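Local atomic coordinates of fructokinase (Xylella fastidiosa Temecula1, PDB entry 3LJS), a protein that probably phosphorylates fructose at the expense of ATP, as a fructokinase of the PfkB family of carbohydrate kinases. Residues B[140-143]-B[144-147]; B[167-171]-B[172-176]. All coordinates share one frame; numbering follows the deposited sequence.

In the fold
Both contacts are local, each made within one continuous run of residues, and both lie where the chain leaves a strand of the large sheet: contact 1 joins the loop after strand 130-136 to the start of helix 143-158, contact 2 shapes the loop between strand 162-166 and helix 181-189. Contact 1 is half buried and mainly a matter of backbone N-H groups and one carboxylate. Contact 2, with a larger share of its residues exposed, combines two backbone turns with an aromatic pair, a water and a bound phosphate, and holds the ATP-binding Arg170. Their centres are about 12 Å apart, and they touch where Met140 and Thr141 pack on Leu173, Trp174 and Pro175.

Contact 1. Residues B[140-143]-B[144-147]; sequences MTDA and DIAE
The CB atoms of Met140 and Ala146 touch at 4.0 Å, while the selenomethionine chain of Met140 starts away from residues 144-147 and runs extended beyond CG. Thr141 adds a looser approach, its backbone N lying 3.9 Å from Ile145 CG2. Asp142 is the N-cap of the helix. Its carboxylate accepts the backbone N-H of Ile145, OD2 to N 2.8 Å and 164° at the hydrogen, met on the syn side and 22° out of the carboxylate plane. A first torsion of 84° sets CG between the backbone N and the carbonyl carbon, which swings OD2 over the first turn. Asp144 N is equally near that oxygen, but the poor angle rules out a second bond. With an N-H of the first turn bound to it, the Asp142 carboxylate would probably be stabilised as an anion. The methyl CG2 of Ile145 sits against the cap, 3.4 Å from Asp142 OD2. Asp142 also opens the helical ladder through its carbonyl, since Ala146 N donates to Asp142 O at 3.0 Å. Next comes Ala143, whose O accepts from Glu147 N at 3.2 Å. The cap thus begins helix 143-158 after the loop that follows strand 130-136; Ala143 and Ala146 touch Arg183 of helix 181-189, and the Met140 side chain touches Thr149 and Phe150, further along helix 143-158.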
# COMPACT_ATOMS: atom_id res chain seq x y z
N MSE B 140 13.07 -6.09 -13.34
CA MSE B 140 13.02 -7.26 -14.21
C MSE B 140 12.01 -8.28 -13.67
O MSE B 140 11.97 -9.42 -14.12
CB MSE B 140 14.39 -7.94 -14.28
CG MSE B 140 15.49 -7.10 -14.90
SE MSE B 140 17.23 -8.00 -14.84
CE MSE B 140 18.28 -6.54 -15.57
N THR B 141 11.20 -7.86 -12.70
CA THR B 141 10.23 -8.75 -12.07
C THR B 141 9.08 -9.26 -12.94
O THR B 141 8.38 -10.20 -12.55
CB THR B 141 9.68 -8.10 -10.78
OG1 THR B 141 9.23 -6.77 -11.05
CG2 THR B 141 10.76 -8.05 -9.72
N ASP B 142 8.87 -8.65 -14.10
CA ASP B 142 7.85 -9.12 -15.04
C ASP B 142 8.44 -8.95 -16.43
O ASP B 142 9.39 -8.19 -16.62
CB ASP B 142 6.51 -8.37 -14.85
CG ASP B 142 6.43 -7.04 -15.59
OD1 ASP B 142 5.66 -6.18 -15.12
OD2 ASP B 142 7.10 -6.86 -16.62
N ALA B 143 7.91 -9.69 -17.40
CA ALA B 143 8.42 -9.67 -18.77
C ALA B 143 8.55 -8.31 -19.43
O ALA B 143 9.57 -8.02 -20.06
CB ALA B 143 7.56 -10.59 -19.66
N ASP B 144 7.53 -7.47 -19.30
CA ASP B 144 7.55 -6.15 -19.92
C ASP B 144 8.62 -5.21 -19.37
O ASP B 144 9.39 -4.62 -20.13
CB ASP B 144 6.18 -5.48 -19.78
CG ASP B 144 5.11 -6.14 -20.64
OD1 ASP B 144 3.94 -5.72 -20.55
OD2 ASP B 144 5.43 -7.08 -21.39
N ILE B 145 8.68 -5.05 -18.05
CA ILE B 145 9.67 -4.16 -17.46
C ILE B 145 11.09 -4.70 -17.68
O ILE B 145 12.03 -3.93 -17.88
CB ILE B 145 9.38 -3.94 -15.96
CG1 ILE B 145 10.19 -2.75 -15.44
CG2 ILE B 145 9.68 -5.20 -15.16
CD1 ILE B 145 9.83 -1.42 -16.11
N ALA B 146 11.25 -6.02 -17.68
CA ALA B 146 12.56 -6.62 -17.90
C ALA B 146 13.09 -6.25 -19.29
O ALA B 146 14.26 -5.89 -19.44
CB ALA B 146 12.47 -8.14 -17.77
N GLU B 147 12.24 -6.36 -20.30
CA GLU B 147 12.64 -6.03 -21.66
C GLU B 147 13.03 -4.56 -21.76
O GLU B 147 13.95 -4.21 -22.49
CB GLU B 147 11.51 -6.35 -22.66
CG GLU B 147 11.77 -5.81 -24.06
CD GLU B 147 13.02 -6.39 -24.72
OE1 GLU B 147 13.48 -5.80 -25.72
OE2 GLU B 147 13.53 -7.43 -24.25

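Contact 2. Residues B[167-171]-B[172-176]; sequences LNFRP and MLWPN. With PO4 (phosphate ion), chain C.
The loop after strand 162-166 turns through a short 3-10 segment here, carrying Arg170 of the ATP site. Two i-to-i+3 bonds define the turn: Leu173 N donates to Arg170 O at 3.0 Å, and Trp174 N to Pro171 O at 3.1 Å. The turn brings Trp174 back onto Phe169 in an offset edge-to-face (T-shaped) pair, planes at 74°. Phe169 presents the CE1 corner of its edge to one indole face, near the rim, with CE1 3.4 Å from Trp174 NE1. Its CG stands anti to the backbone N (chi1 -171°), carrying the ring across to the indole, while Pro171 CG lies above one face of the phenyl, toward its rim. At the indole edge, Arg170 O lies in the ring plane, 3.3 Å from Trp174 CD1. A water in that plane accepts from both Trp174 NE1, at 3.0 Å, and Arg170 N, tying indole to backbone. Arg170 bends at chi2 (-68°), and its NH1 returns to Phe169 O at 3.0 Å, an oxygen lying in the guanidinium plane. Asn168 OD1 sits over the centre of one guanidinium face. Asn168 ND2 grips phosphate O2 at 2.7 Å, whereas the bond from Arg170 NH2 to phosphate O3 is weak. The ion is probably from the crystallisation liquor; its capture beside Arg170 is consistent with a pocket suited to phosphate groups, such as those of ATP, while the bond to Phe169 O restrains the guanidinium beside the ion.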
# COMPACT_ATOMS: atom_id res chain seq x y z
N LEU B 167 22.93 -6.66 -9.04
CA LEU B 167 21.85 -7.65 -8.98
C LEU B 167 20.75 -7.23 -8.02
O LEU B 167 19.60 -7.05 -8.42
CB LEU B 167 22.40 -9.03 -8.60
CG LEU B 167 21.66 -10.20 -9.25
CD1 LEU B 167 21.76 -10.09 -10.76
CD2 LEU B 167 22.25 -11.52 -8.79
N ASN B 168 21.10 -7.09 -6.74
CA ASN B 168 20.12 -6.67 -5.75
C ASN B 168 18.89 -7.58 -5.84
O ASN B 168 17.75 -7.11 -5.82
CB ASN B 168 19.74 -5.22 -6.02
CG ASN B 168 19.28 -4.50 -4.79
OD1 ASN B 168 18.07 -4.32 -4.57
ND2 ASN B 168 20.23 -4.08 -3.96
N PHE B 169 19.14 -8.88 -5.92
CA PHE B 169 18.08 -9.88 -6.05
C PHE B 169 17.18 -10.00 -4.82
O PHE B 169 17.65 -10.30 -3.72
CB PHE B 169 18.71 -11.23 -6.39
CG PHE B 169 17.72 -12.30 -6.77
CD1 PHE B 169 16.60 -11.99 -7.53
CD2 PHE B 169 17.93 -13.62 -6.38
CE1 PHE B 169 15.70 -12.99 -7.91
CE2 PHE B 169 17.04 -14.63 -6.76
CZ PHE B 169 15.92 -14.31 -7.52
N ARG B 170 15.89 -9.78 -5.02
CA ARG B 170 14.90 -9.87 -3.96
C ARG B 170 13.78 -10.80 -4.43
O ARG B 170 12.79 -10.36 -5.02
CB ARG B 170 14.34 -8.48 -3.65
CG ARG B 170 15.39 -7.48 -3.20
CD ARG B 170 15.95 -7.83 -1.83
NE ARG B 170 16.94 -6.86 -1.37
CZ ARG B 170 18.23 -6.87 -1.72
NH1 ARG B 170 18.70 -7.81 -2.53
NH2 ARG B 170 19.05 -5.94 -1.25
N PRO B 171 13.95 -12.11 -4.18
CA PRO B 171 13.01 -13.18 -4.56
C PRO B 171 11.53 -12.89 -4.27
O PRO B 171 10.66 -13.27 -5.04
CB PRO B 171 13.52 -14.38 -3.77
CG PRO B 171 14.99 -14.14 -3.72
CD PRO B 171 15.07 -12.66 -3.40
N MSE B 172 11.26 -12.21 -3.16
CA MSE B 172 9.89 -11.89 -2.77
C MSE B 172 9.11 -11.11 -3.82
O MSE B 172 7.90 -11.26 -3.94
CB MSE B 172 9.87 -11.07 -1.48
CG MSE B 172 10.14 -11.87 -0.22
SE MSE B 172 9.95 -10.73 1.34
CE MSE B 172 8.12 -10.17 1.06
N LEU B 173 9.81 -10.27 -4.58
CA LEU B 173 9.18 -9.44 -5.60
C LEU B 173 8.88 -10.13 -6.92
O LEU B 173 8.26 -9.55 -7.81
CB LEU B 173 10.05 -8.21 -5.86
CG LEU B 173 10.15 -7.20 -4.71
CD1 LEU B 173 11.16 -6.12 -5.05
CD2 LEU B 173 8.77 -6.59 -4.46
N TRP B 174 9.33 -11.38 -7.06
CA TRP B 174 9.10 -12.13 -8.30
C TRP B 174 7.87 -13.04 -8.21
O TRP B 174 7.55 -13.55 -7.15
CB TRP B 174 10.34 -12.96 -8.63
CG TRP B 174 11.55 -12.12 -8.97
CD1 TRP B 174 12.29 -11.35 -8.11
CD2 TRP B 174 12.15 -11.97 -10.26
NE1 TRP B 174 13.31 -10.73 -8.80
CE2 TRP B 174 13.25 -11.09 -10.12
CE3 TRP B 174 11.86 -12.49 -11.53
CZ2 TRP B 174 14.06 -10.73 -11.19
CZ3 TRP B 174 12.67 -12.13 -12.60
CH2 TRP B 174 13.76 -11.25 -12.42
N PRO B 175 7.18 -13.25 -9.35
CA PRO B 175 5.99 -14.10 -9.38
C PRO B 175 6.25 -15.51 -8.86
O PRO B 175 7.30 -16.09 -9.12
CB PRO B 175 5.60 -14.10 -10.86
CG PRO B 175 6.08 -12.77 -11.33
CD PRO B 175 7.44 -12.67 -10.68
N ASN B 176 5.28 -16.04 -8.13
CA ASN B 176 5.39 -17.37 -7.57
C ASN B 176 5.56 -18.42 -8.67
O ASN B 176 4.96 -18.30 -9.74
CB ASN B 176 4.15 -17.69 -6.74
CG ASN B 176 4.48 -18.33 -5.41
OD1 ASN B 176 5.08 -19.40 -5.35
ND2 ASN B 176 4.10 -17.66 -4.32
P PO4 C . 18.54 -1.90 -1.22
O1 PO4 C . 19.00 -1.76 0.19
O2 PO4 C . 19.71 -2.13 -2.11
O3 PO4 C . 17.61 -3.06 -1.33
O4 PO4 C . 17.83 -0.66 -1.64
O HOH W 1 15.00 -8.56 -7.55